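Local coordinates for protein ribokinase (Staphylococcus aureus, PDB 3RY7) that catalyses the magnesium-dependent transfer of phosphate from ATP to O-5 of D-ribose, giving D-ribose 5-phosphate, and is activated by monovalent cations, at residues V5-S10 / I48-M53; A90-G95 / N116-P121; I154-G159 / L179-V184; D206-F211 / Y229-N234. One frame throughout, in Å; residues are numbered along the deposited sequence.

Contact 1: residues V5-S10 / I48-M53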
loop_
_atom_site.group_PDB
_atom_site.type_symbol
_atom_site.label_atom_id
_atom_site.label_comp_id
_atom_site.label_asym_id
_atom_site.label_seq_id
_atom_site.Cartn_x
_atom_site.Cartn_y
_atom_site.Cartn_z
ATOM N N VAL A 5 -27.628 1.367 -6.522
ATOM C CA VAL A 5 -26.836 0.874 -7.632
ATOM C C VAL A 5 -26.819 -0.658 -7.616
ATOM O O VAL A 5 -26.530 -1.268 -6.591
ATOM C CB VAL A 5 -25.391 1.456 -7.589
ATOM C CG1 VAL A 5 -24.539 0.888 -8.696
ATOM C CG2 VAL A 5 -25.417 2.986 -7.656
ATOM N N VAL A 6 -27.173 -1.267 -8.745
ATOM C CA VAL A 6 -26.982 -2.698 -8.932
ATOM C C VAL A 6 -25.848 -2.868 -9.899
ATOM O O VAL A 6 -25.848 -2.265 -10.972
ATOM C CB VAL A 6 -28.237 -3.398 -9.532
ATOM C CG1 VAL A 6 -27.909 -4.825 -9.941
ATOM C CG2 VAL A 6 -29.393 -3.380 -8.542
ATOM N N ILE A 7 -24.863 -3.668 -9.511
ATOM C CA ILE A 7 -23.798 -4.062 -10.425
ATOM C C ILE A 7 -24.074 -5.476 -10.922
ATOM O O ILE A 7 -24.370 -6.372 -10.147
ATOM C CB ILE A 7 -22.399 -3.994 -9.749
ATOM C CG1 ILE A 7 -22.178 -2.620 -9.106
ATOM C CG2 ILE A 7 -21.304 -4.282 -10.739
ATOM C CD1 ILE A 7 -22.113 -1.446 -10.108
ATOM N N LEU A 8 -23.969 -5.662 -12.208
ATOM C CA LEU A 8 -24.015 -6.955 -12.794
ATOM C C LEU A 8 -22.682 -7.247 -13.387
ATOM O O LEU A 8 -22.271 -6.578 -14.278
ATOM C CB LEU A 8 -25.075 -7.018 -13.860
ATOM C CG LEU A 8 -25.245 -8.376 -14.505
ATOM C CD1 LEU A 8 -25.906 -9.327 -13.612
ATOM C CD2 LEU A 8 -25.914 -8.270 -15.794
ATOM N N GLY A 9 -21.995 -8.243 -12.866
ATOM C CA GLY A 9 -20.684 -8.528 -13.410
ATOM C C GLY A 9 -19.875 -9.617 -12.738
ATOM O O GLY A 9 -20.401 -10.453 -11.996
ATOM N N SER A 10 -18.577 -9.595 -13.021
ATOM C CA SER A 10 -17.690 -10.704 -12.719
ATOM C C SER A 10 -17.048 -10.622 -11.336
ATOM O O SER A 10 -16.766 -9.538 -10.816
ATOM C CB SER A 10 -16.582 -10.742 -13.763
ATOM O OG SER A 10 -15.837 -9.529 -13.731
ATOM N N ILE A 48 -17.393 -2.908 -5.180
ATOM C CA ILE A 48 -16.731 -2.443 -3.969
ATOM C C ILE A 48 -16.492 -0.931 -4.025
ATOM O O ILE A 48 -16.651 -0.244 -3.032
ATOM C CB ILE A 48 -15.387 -3.177 -3.737
ATOM C CG1 ILE A 48 -15.644 -4.610 -3.248
ATOM C CG2 ILE A 48 -14.510 -2.399 -2.742
ATOM C CD1 ILE A 48 -14.461 -5.549 -3.450
ATOM N N ALA A 49 -16.129 -0.413 -5.197
ATOM C CA ALA A 49 -15.983 1.036 -5.361
ATOM C C ALA A 49 -17.295 1.776 -5.098
ATOM O O ALA A 49 -17.339 2.669 -4.249
ATOM C CB ALA A 49 -15.424 1.376 -6.746
ATOM N N THR A 50 -18.369 1.410 -5.802
ATOM C CA THR A 50 -19.624 2.134 -5.607
ATOM C C THR A 50 -20.066 2.026 -4.151
ATOM O O THR A 50 -20.569 2.994 -3.577
ATOM C CB THR A 50 -20.784 1.657 -6.540
ATOM O OG1 THR A 50 -21.382 0.472 -6.003
ATOM C CG2 THR A 50 -20.284 1.369 -7.920
ATOM N N ALA A 51 -19.867 0.856 -3.550
ATOM C CA ALA A 51 -20.280 0.631 -2.161
ATOM C C ALA A 51 -19.423 1.416 -1.148
ATOM O O ALA A 51 -19.926 1.911 -0.142
ATOM C CB ALA A 51 -20.273 -0.860 -1.839
ATOM N N ARG A 52 -18.130 1.531 -1.418
ATOM C CA ARG A 52 -17.269 2.331 -0.547
ATOM C C ARG A 52 -17.555 3.816 -0.724
ATOM O O ARG A 52 -17.254 4.615 0.157
ATOM C CB ARG A 52 -15.784 2.012 -0.746
ATOM C CG ARG A 52 -15.336 0.805 0.082
ATOM C CD ARG A 52 -13.897 0.369 -0.178
ATOM N NE ARG A 52 -13.684 -0.965 0.383
ATOM C CZ ARG A 52 -12.684 -1.779 0.053
ATOM N NH1 ARG A 52 -11.760 -1.395 -0.829
ATOM N NH2 ARG A 52 -12.607 -2.983 0.617
ATOM N N MET A 53 -18.161 4.176 -1.855
ATOM C CA MET A 53 -18.644 5.537 -2.060
ATOM C C MET A 53 -20.007 5.725 -1.410
ATOM O O MET A 53 -20.634 6.761 -1.570
ATOM C CB MET A 53 -18.737 5.852 -3.549
ATOM C CG MET A 53 -17.395 6.044 -4.209
ATOM S SD MET A 53 -16.296 6.831 -3.026
ATOM C CE MET A 53 -14.908 7.225 -4.058
#
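Strand residues Val5 and Ile7 face helix residue Thr50, with the backbones closest at Val5 and Thr50, whose CA atoms lie 7.6 Å apart. From the helix a single side chain makes the contact. Thr50 points at the strand and splits its two branches between the alternate residues Val5 and Ile7, whose side chains leave the same side of the strand. Its methyl CG2 meets the end of the isoleucine, Ile7 CD1 to Thr50 CG2 being 4.0 Å, and these two side chains reach toward one another tip to tip. The other branch passes Val5 at a slant, with Val5 CG1 4.2 Å from Thr50 OG1. Val5 presents that methyl because CG1 lies anti to the valine N (chi1 177°). All three residues are buried. This is helix-on-sheet packing in the ribokinase (pfkB) fold: helix 42-52 lies against the large sheet, in which strand 4-8 runs parallel to its neighbours 56-64 and 136-140. The Thr50 hydroxyl also has polar company, hydrogen-bonding to the hydroxyl of Thr57 and more weakly to Ala47 O, which ties the helix to the start of strand 56-64. Elsewhere on the helix, Arg52 NH1 is held by the carbonyls of Gln292 and Ile295 of the second subunit. Beyond the strand, Ser10 OG hydrogen-bonds Glu142, a residue of the ribose site.

Contact 2: residues A90-G95 / N116-P121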
loop_
_atom_site.group_PDB
_atom_site.type_symbol
_atom_site.label_atom_id
_atom_site.label_comp_id
_atom_site.label_asym_id
_atom_site.label_seq_id
_atom_site.Cartn_x
_atom_site.Cartn_y
_atom_site.Cartn_z
ATOM N N ALA A 90 -21.983 -25.290 -9.768
ATOM C CA ALA A 90 -21.015 -26.383 -9.834
ATOM C C ALA A 90 -20.662 -26.626 -11.287
ATOM O O ALA A 90 -19.807 -27.435 -11.596
ATOM C CB ALA A 90 -21.591 -27.644 -9.216
ATOM N N GLU A 91 -21.321 -25.893 -12.174
ATOM C CA GLU A 91 -21.078 -25.979 -13.607
ATOM C C GLU A 91 -19.655 -25.572 -14.004
ATOM O O GLU A 91 -19.116 -26.032 -15.017
ATOM C CB GLU A 91 -22.085 -25.087 -14.340
ATOM C CG GLU A 91 -21.818 -24.904 -15.851
ATOM C CD GLU A 91 -22.953 -24.159 -16.568
ATOM O OE1 GLU A 91 -22.913 -24.048 -17.816
ATOM O OE2 GLU A 91 -23.884 -23.686 -15.875
ATOM N N ALA A 92 -19.062 -24.678 -13.224
ATOM C CA ALA A 92 -17.736 -24.164 -13.541
ATOM C C ALA A 92 -17.073 -23.716 -12.252
ATOM O O ALA A 92 -17.748 -23.418 -11.270
ATOM C CB ALA A 92 -17.821 -22.988 -14.541
ATOM N N LYS A 93 -15.747 -23.683 -12.258
ATOM C CA LYS A 93 -15.020 -23.144 -11.141
ATOM C C LYS A 93 -15.162 -21.622 -11.150
ATOM O O LYS A 93 -15.538 -21.028 -12.159
ATOM C CB LYS A 93 -13.569 -23.586 -11.229
ATOM C CG LYS A 93 -13.409 -25.101 -11.170
ATOM C CD LYS A 93 -11.976 -25.497 -11.460
ATOM C CE LYS A 93 -11.514 -24.911 -12.797
ATOM N NZ LYS A 93 -11.802 -25.812 -13.963
ATOM N N THR A 94 -14.906 -20.995 -10.015
ATOM C CA THR A 94 -14.941 -19.546 -9.951
ATOM C C THR A 94 -13.998 -18.936 -10.981
ATOM O O THR A 94 -12.934 -19.487 -11.271
ATOM C CB THR A 94 -14.584 -19.058 -8.558
ATOM O OG1 THR A 94 -15.514 -19.639 -7.641
ATOM C CG2 THR A 94 -14.657 -17.525 -8.484
ATOM N N GLY A 95 -14.414 -17.819 -11.568
ATOM C CA GLY A 95 -13.584 -17.114 -12.534
ATOM C C GLY A 95 -12.244 -16.751 -11.907
ATOM O O GLY A 95 -12.178 -16.473 -10.711
ATOM N N ASN A 116 -18.424 -16.911 -14.071
ATOM C CA ASN A 116 -18.867 -15.632 -14.619
ATOM C C ASN A 116 -19.515 -15.792 -15.989
ATOM O O ASN A 116 -20.548 -15.194 -16.262
ATOM C CB ASN A 116 -17.714 -14.621 -14.739
ATOM C CG ASN A 116 -17.083 -14.283 -13.404
ATOM O OD1 ASN A 116 -17.759 -13.871 -12.456
ATOM N ND2 ASN A 116 -15.763 -14.436 -13.329
ATOM N N MET A 117 -18.893 -16.588 -16.840
ATOM C CA MET A 117 -19.372 -16.776 -18.206
ATOM C C MET A 117 -20.430 -17.879 -18.335
ATOM O O MET A 117 -20.784 -18.283 -19.444
ATOM C CB MET A 117 -18.195 -17.005 -19.154
ATOM C CG MET A 117 -17.286 -15.766 -19.254
ATOM S SD MET A 117 -18.211 -14.318 -19.838
ATOM C CE MET A 117 -18.474 -14.762 -21.541
ATOM N N THR A 118 -20.944 -18.360 -17.207
ATOM C CA THR A 118 -22.119 -19.229 -17.266
ATOM C C THR A 118 -23.392 -18.479 -16.834
ATOM O O THR A 118 -24.466 -19.076 -16.737
ATOM C CB THR A 118 -21.949 -20.477 -16.378
ATOM O OG1 THR A 118 -22.038 -20.098 -14.997
ATOM C CG2 THR A 118 -20.596 -21.177 -16.667
ATOM N N MET A 119 -23.275 -17.176 -16.557
ATOM C CA MET A 119 -24.432 -16.441 -16.063
ATOM C C MET A 119 -25.438 -16.328 -17.192
ATOM O O MET A 119 -25.061 -15.964 -18.299
ATOM C CB MET A 119 -24.055 -15.056 -15.557
ATOM C CG MET A 119 -25.208 -14.393 -14.853
ATOM S SD MET A 119 -24.917 -12.683 -14.366
ATOM C CE MET A 119 -23.847 -12.891 -12.942
ATOM N N THR A 120 -26.698 -16.667 -16.909
ATOM C CA THR A 120 -27.760 -16.704 -17.931
ATOM C C THR A 120 -28.858 -15.673 -17.654
ATOM O O THR A 120 -28.959 -15.123 -16.546
ATOM C CB THR A 120 -28.486 -18.069 -17.950
ATOM O OG1 THR A 120 -29.144 -18.254 -16.696
ATOM C CG2 THR A 120 -27.530 -19.219 -18.201
ATOM N N PRO A 121 -29.716 -15.423 -18.653
ATOM C CA PRO A 121 -30.853 -14.522 -18.399
ATOM C C PRO A 121 -31.698 -14.985 -17.213
ATOM O O PRO A 121 -32.189 -14.154 -16.444
ATOM C CB PRO A 121 -31.645 -14.592 -19.698
ATOM C CG PRO A 121 -30.594 -14.828 -20.734
ATOM C CD PRO A 121 -29.536 -15.698 -20.086
HETATM O O HOH W 1 -25.568 -21.680 -16.832
#
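Ala92 and Thr118, then Gly95 and Asn116, are the places where the loop 90-95 and the segment 116-121, which opens in a 3-10 turn, draw together, with CA atoms 7.6 and 5.9 Å apart respectively. Thr118 does most of the touching. The extended chain of Glu91 comes at it from the opposite direction and brings its carboxylate to the threonine, Glu91 OE2 standing 3.8 Å from Thr118 CB, while the methyl Thr118 CG2 sits 3.9 Å from Ala92 CB. A nearly straight chain from the backbone N outward (chi1 171°) carries the acid group of Glu91 to this place, and a water then bridges the segments, donating to Glu91 OE2 and to Thr118 O at 2.8 Å each. Thr118 O also accepts from Lys62 NZ, and Thr118 OG1 hydrogen-bonds to Ala115 O. At the other end Asn116 lays its amide nitrogen against the glycine backbone, ND2 to Gly95 CA 3.5 Å. Asn116 OD1 is held by Thr11 N, beside the substrate-binding residue Asn12. The contact thus joins the loop leading from strand 87-89 of the large sheet into strand 95-101 of the smaller one to the loop by which strand 107-112 returns to helix 121-125.

Contact 3: residues I154-G159 / L179-V184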
loop_
_atom_site.group_PDB
_atom_site.type_symbol
_atom_site.label_atom_id
_atom_site.label_comp_id
_atom_site.label_asym_id
_atom_site.label_seq_id
_atom_site.Cartn_x
_atom_site.Cartn_y
_atom_site.Cartn_z
ATOM N N ILE A 154 -35.043 -5.361 -18.342
ATOM C CA ILE A 154 -35.743 -5.119 -17.087
ATOM C C ILE A 154 -35.585 -3.688 -16.609
ATOM O O ILE A 154 -36.572 -3.040 -16.226
ATOM C CB ILE A 154 -35.246 -6.072 -15.984
ATOM C CG1 ILE A 154 -35.593 -7.529 -16.333
ATOM C CG2 ILE A 154 -35.820 -5.682 -14.626
ATOM C CD1 ILE A 154 -34.980 -8.531 -15.362
ATOM N N ALA A 155 -34.341 -3.211 -16.599
ATOM C CA ALA A 155 -34.040 -1.857 -16.166
ATOM C C ALA A 155 -34.797 -0.830 -17.005
ATOM O O ALA A 155 -35.532 -0.008 -16.478
ATOM C CB ALA A 155 -32.540 -1.601 -16.258
ATOM N N LYS A 156 -34.600 -0.904 -18.314
ATOM C CA LYS A 156 -35.148 0.061 -19.254
ATOM C C LYS A 156 -36.679 0.088 -19.176
ATOM O O LYS A 156 -37.291 1.155 -19.221
ATOM C CB LYS A 156 -34.685 -0.290 -20.669
ATOM C CG LYS A 156 -35.027 0.710 -21.744
ATOM C CD LYS A 156 -33.810 0.983 -22.632
ATOM C CE LYS A 156 -34.115 2.018 -23.728
ATOM N NZ LYS A 156 -35.151 1.536 -24.699
ATOM N N ALA A 157 -37.285 -1.089 -19.019
ATOM C CA ALA A 157 -38.736 -1.211 -18.971
ATOM C C ALA A 157 -39.306 -0.520 -17.752
ATOM O O ALA A 157 -40.430 -0.034 -17.791
ATOM C CB ALA A 157 -39.149 -2.673 -18.982
ATOM N N HIS A 158 -38.534 -0.473 -16.675
ATOM C CA HIS A 158 -38.979 0.188 -15.447
ATOM C C HIS A 158 -38.309 1.561 -15.159
ATOM O O HIS A 158 -38.278 2.015 -14.016
ATOM C CB HIS A 158 -38.806 -0.750 -14.246
ATOM C CG HIS A 158 -39.634 -1.997 -14.333
ATOM N ND1 HIS A 158 -40.961 -2.029 -13.980
ATOM C CD2 HIS A 158 -39.314 -3.251 -14.738
ATOM C CE1 HIS A 158 -41.432 -3.255 -14.164
ATOM N NE2 HIS A 158 -40.450 -4.011 -14.620
ATOM N N GLY A 159 -37.787 2.223 -16.186
ATOM C CA GLY A 159 -37.215 3.557 -16.014
ATOM C C GLY A 159 -35.869 3.622 -15.285
ATOM O O GLY A 159 -35.442 4.683 -14.830
ATOM N N LEU A 179 -30.134 -0.771 -25.729
ATOM C CA LEU A 179 -30.620 -0.781 -24.357
ATOM C C LEU A 179 -29.753 0.068 -23.429
ATOM O O LEU A 179 -30.065 0.221 -22.246
ATOM C CB LEU A 179 -30.669 -2.224 -23.827
ATOM C CG LEU A 179 -31.542 -3.222 -24.598
ATOM C CD1 LEU A 179 -31.522 -4.629 -23.937
ATOM C CD2 LEU A 179 -32.961 -2.682 -24.695
ATOM N N ILE A 180 -28.658 0.602 -23.961
ATOM C CA ILE A 180 -27.660 1.310 -23.150
ATOM C C ILE A 180 -27.935 2.800 -23.069
ATOM O O ILE A 180 -28.023 3.469 -24.098
ATOM C CB ILE A 180 -26.262 1.135 -23.750
ATOM C CG1 ILE A 180 -25.902 -0.349 -23.835
ATOM C CG2 ILE A 180 -25.215 1.935 -22.943
ATOM C CD1 ILE A 180 -24.751 -0.629 -24.762
ATOM N N ASP A 181 -28.065 3.322 -21.853
ATOM C CA ASP A 181 -28.250 4.754 -21.637
ATOM C C ASP A 181 -26.907 5.518 -21.556
ATOM O O ASP A 181 -26.756 6.615 -22.115
ATOM C CB ASP A 181 -29.088 4.968 -20.380
ATOM C CG ASP A 181 -30.511 4.419 -20.539
ATOM O OD1 ASP A 181 -30.972 4.280 -21.699
ATOM O OD2 ASP A 181 -31.166 4.124 -19.519
ATOM N N ILE A 182 -25.930 4.906 -20.890
ATOM C CA ILE A 182 -24.612 5.498 -20.686
ATOM C C ILE A 182 -23.556 4.481 -21.048
ATOM O O ILE A 182 -23.517 3.395 -20.461
ATOM C CB ILE A 182 -24.386 5.865 -19.205
ATOM C CG1 ILE A 182 -25.552 6.673 -18.644
ATOM C CG2 ILE A 182 -23.059 6.608 -19.014
ATOM C CD1 ILE A 182 -25.265 7.212 -17.223
ATOM N N ILE A 183 -22.711 4.804 -22.019
ATOM C CA ILE A 183 -21.624 3.914 -22.367
ATOM C C ILE A 183 -20.273 4.539 -21.977
ATOM O O ILE A 183 -20.063 5.738 -22.154
ATOM C CB ILE A 183 -21.691 3.507 -23.844
ATOM C CG1 ILE A 183 -20.837 2.276 -24.090
ATOM C CG2 ILE A 183 -21.306 4.672 -24.768
ATOM C CD1 ILE A 183 -21.058 1.637 -25.451
ATOM N N VAL A 184 -19.368 3.727 -21.433
ATOM C CA VAL A 184 -18.093 4.221 -20.892
ATOM C C VAL A 184 -16.906 3.384 -21.366
ATOM O O VAL A 184 -16.280 2.693 -20.569
ATOM C CB VAL A 184 -18.107 4.167 -19.348
ATOM C CG1 VAL A 184 -16.843 4.751 -18.764
ATOM C CG2 VAL A 184 -19.332 4.878 -18.800
#
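Lys156 bridges the gap with its aliphatic part, laying CD against the backbone and side chain of Leu179. The nearest approach is Lys156 CD to Leu179 O, 3.8 Å, and Lys156 CD also comes within 4.3 Å of the methyl Leu179 CD2. One carbon further on, Lys156 CE stands 4.4 Å from Asp181 OD1. The opposite charges are not in contact: Lys156 NZ is 5.8 Å from Asp181 OD1, so any attraction would be long-range and probably weak at this surface. The lysine first heads straight out from the helix, its CG opposite the backbone N (chi1 -173°), and then bends at chi2 and chi4, which turns its chain along Leu179. In the fold this is where helix 145-157 and the run into strand 182-183 come together, on either side in sequence of strand 161-165, the parallel neighbour of 182-183 in the large sheet. Just past Lys156 the helix ends in a Schellman motif, with Gly159 at positive phi as its C-prime residue; Gly159 N bonds to Lys156 O and Val160 N to Ala155 O. Leu179 is positioned by packing on Ile149, Phe152 and Glu153 of the same helix. The carbonyl oxygen of Leu179, the atom nearest the lysine, accepts a hydrogen bond from Thr162 OG1, and the same hydroxyl oxygen accepts one from Asp181 N.

Contact 4: residues D206-F211 / Y229-N234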
loop_
_atom_site.group_PDB
_atom_site.type_symbol
_atom_site.label_atom_id
_atom_site.label_comp_id
_atom_site.label_asym_id
_atom_site.label_seq_id
_atom_site.Cartn_x
_atom_site.Cartn_y
_atom_site.Cartn_z
ATOM N N ASP A 206 -16.572 12.559 -33.205
ATOM C CA ASP A 206 -17.044 11.579 -34.187
ATOM C C ASP A 206 -17.515 10.279 -33.521
ATOM O O ASP A 206 -18.514 9.687 -33.927
ATOM C CB ASP A 206 -15.950 11.275 -35.215
ATOM C CG ASP A 206 -15.587 12.487 -36.069
ATOM O OD1 ASP A 206 -16.452 13.379 -36.250
ATOM O OD2 ASP A 206 -14.435 12.541 -36.559
ATOM N N ASN A 207 -16.770 9.835 -32.512
ATOM C CA ASN A 207 -17.153 8.676 -31.697
ATOM C C ASN A 207 -18.474 8.902 -30.972
ATOM O O ASN A 207 -19.431 8.146 -31.159
ATOM C CB ASN A 207 -16.031 8.322 -30.699
ATOM C CG ASN A 207 -15.069 7.301 -31.259
ATOM O OD1 ASN A 207 -14.062 7.642 -31.885
ATOM N ND2 ASN A 207 -15.397 6.038 -31.072
ATOM N N ALA A 208 -18.534 9.964 -30.175
ATOM C CA ALA A 208 -19.778 10.340 -29.519
ATOM C C ALA A 208 -20.961 10.303 -30.494
ATOM O O ALA A 208 -22.013 9.748 -30.188
ATOM C CB ALA A 208 -19.651 11.706 -28.888
ATOM N N ASN A 209 -20.777 10.889 -31.673
ATOM C CA ASN A 209 -21.864 11.005 -32.639
ATOM C C ASN A 209 -22.338 9.651 -33.121
ATOM O O ASN A 209 -23.533 9.443 -33.369
ATOM C CB ASN A 209 -21.461 11.894 -33.820
ATOM C CG ASN A 209 -21.638 13.373 -33.513
ATOM O OD1 ASN A 209 -22.531 13.755 -32.755
ATOM N ND2 ASN A 209 -20.790 14.211 -34.104
ATOM N N TYR A 210 -21.396 8.726 -33.253
ATOM C CA TYR A 210 -21.757 7.359 -33.556
ATOM C C TYR A 210 -22.668 6.809 -32.465
ATOM O O TYR A 210 -23.756 6.308 -32.762
ATOM C CB TYR A 210 -20.536 6.457 -33.701
ATOM C CG TYR A 210 -20.968 5.018 -33.728
ATOM C CD1 TYR A 210 -20.848 4.217 -32.599
ATOM C CD2 TYR A 210 -21.567 4.473 -34.863
ATOM C CE1 TYR A 210 -21.268 2.904 -32.609
ATOM C CE2 TYR A 210 -22.000 3.157 -34.884
ATOM C CZ TYR A 210 -21.845 2.374 -33.753
ATOM O OH TYR A 210 -22.270 1.065 -33.752
ATOM N N PHE A 211 -22.239 6.909 -31.204
ATOM C CA PHE A 211 -23.038 6.348 -30.106
ATOM C C PHE A 211 -24.405 7.012 -29.956
ATOM O O PHE A 211 -25.412 6.330 -29.776
ATOM C CB PHE A 211 -22.268 6.304 -28.768
ATOM C CG PHE A 211 -21.075 5.392 -28.811
ATOM C CD1 PHE A 211 -21.237 4.040 -29.059
ATOM C CD2 PHE A 211 -19.797 5.888 -28.664
ATOM C CE1 PHE A 211 -20.156 3.197 -29.133
ATOM C CE2 PHE A 211 -18.709 5.049 -28.740
ATOM C CZ PHE A 211 -18.890 3.695 -28.973
ATOM N N TYR A 229 -13.294 12.250 -21.779
ATOM C CA TYR A 229 -14.204 12.985 -22.652
ATOM C C TYR A 229 -15.654 12.537 -22.442
ATOM O O TYR A 229 -15.933 11.349 -22.245
ATOM C CB TYR A 229 -13.799 12.782 -24.117
ATOM C CG TYR A 229 -14.729 13.412 -25.146
ATOM C CD1 TYR A 229 -15.561 12.618 -25.930
ATOM C CD2 TYR A 229 -14.768 14.792 -25.340
ATOM C CE1 TYR A 229 -16.413 13.172 -26.877
ATOM C CE2 TYR A 229 -15.615 15.359 -26.288
ATOM C CZ TYR A 229 -16.438 14.537 -27.053
ATOM O OH TYR A 229 -17.288 15.063 -27.995
ATOM N N PHE A 230 -16.582 13.486 -22.471
ATOM C CA PHE A 230 -17.987 13.117 -22.495
ATOM C C PHE A 230 -18.833 13.926 -23.482
ATOM O O PHE A 230 -18.452 15.013 -23.923
ATOM C CB PHE A 230 -18.588 13.096 -21.087
ATOM C CG PHE A 230 -19.086 14.418 -20.603
ATOM C CD1 PHE A 230 -18.245 15.283 -19.934
ATOM C CD2 PHE A 230 -20.408 14.784 -20.791
ATOM C CE1 PHE A 230 -18.699 16.497 -19.463
ATOM C CE2 PHE A 230 -20.878 16.004 -20.326
ATOM C CZ PHE A 230 -20.019 16.864 -19.660
ATOM N N ALA A 231 -19.972 13.355 -23.847
ATOM C CA ALA A 231 -20.921 13.995 -24.750
ATOM C C ALA A 231 -22.358 13.521 -24.506
ATOM O O ALA A 231 -22.605 12.349 -24.172
ATOM C CB ALA A 231 -20.525 13.736 -26.195
ATOM N N THR A 232 -23.298 14.446 -24.652
ATOM C CA THR A 232 -24.708 14.120 -24.812
ATOM C C THR A 232 -25.154 14.852 -26.073
ATOM O O THR A 232 -24.325 15.425 -26.773
ATOM C CB THR A 232 -25.548 14.598 -23.618
ATOM O OG1 THR A 232 -25.549 16.034 -23.566
ATOM C CG2 THR A 232 -25.010 13.998 -22.297
ATOM N N LYS A 233 -26.449 14.838 -26.375
ATOM C CA LYS A 233 -26.954 15.627 -27.499
ATOM C C LYS A 233 -26.673 17.111 -27.254
ATOM O O LYS A 233 -26.407 17.854 -28.198
ATOM C CB LYS A 233 -28.460 15.397 -27.712
ATOM C CG LYS A 233 -29.349 15.926 -26.585
ATOM C CD LYS A 233 -30.822 15.661 -26.881
ATOM C CE LYS A 233 -31.727 16.167 -25.760
ATOM N NZ LYS A 233 -33.176 15.885 -26.034
ATOM N N ASN A 234 -26.701 17.516 -25.980
ATOM C CA ASN A 234 -26.516 18.915 -25.564
ATOM C C ASN A 234 -25.109 19.330 -25.113
ATOM O O ASN A 234 -24.779 20.520 -25.121
ATOM C CB ASN A 234 -27.480 19.253 -24.422
ATOM C CG ASN A 234 -28.922 19.290 -24.868
ATOM O OD1 ASN A 234 -29.220 19.523 -26.042
ATOM N ND2 ASN A 234 -29.836 19.058 -23.926
#
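The Tyr229 ring meets the helix by its edge, with the methyl of Ala208 lying close to the ring plane, Ala208 CB to Tyr229 CE1 4.1 Å. Within the helix, the Phe211 ring has Tyr210 CD1 over one face, 3.5 Å above the plane and offset toward the rim. Helix 201-213 packs here on strand 228-231 at the outer part of the large sheet of this ribokinase-family fold, where strand 228-231 runs antiparallel to both 218-222 and 236-239. The side chain of Tyr229 sets out toward the helix, as does that of Ala231 two residues on; Phe230 between them points to the other side, onto Leu271 and Ile275 of helix 271-283. The Tyr229 hydroxyl is hydrogen-bonded to Ser236 OG, which ties the far end of the ring to the edge strand. Small side chains let helix and strand come close: the CA atoms of Ala208 and Ala231 are 6.1 Å apart. Their two methyls point at each other, and Ala208 CB to Ala231 CB, at 3.5 Å, is tighter than ordinary van der Waals contact.

Contacts 1, 3 and 4 all reach the large sheet, at strands 4-8, 182-183 and 228-231, and follow one another along the chain. Contact 2 lies off that sheet, among the loops to and from the smaller one. Contacts 1 and 2, centres about 19 Å apart, touch beside the ribose site, where Ser10 CA is 3.2 Å from Asn116 OD1; a second touch joins Leu8 CD1 and Met119 SD at 3.6 Å. Contact 3 lies away from the ribose, ATP and potassium sites but meets contact 4 where Ile183 CD1 is 4.1 Å from Phe211 CE1. Contact 4, its centre about 35 Å from that of contact 2, comes near the ATP site through Tyr229, whose side chain is about 4 Å, nearest atoms, from that of Leu223.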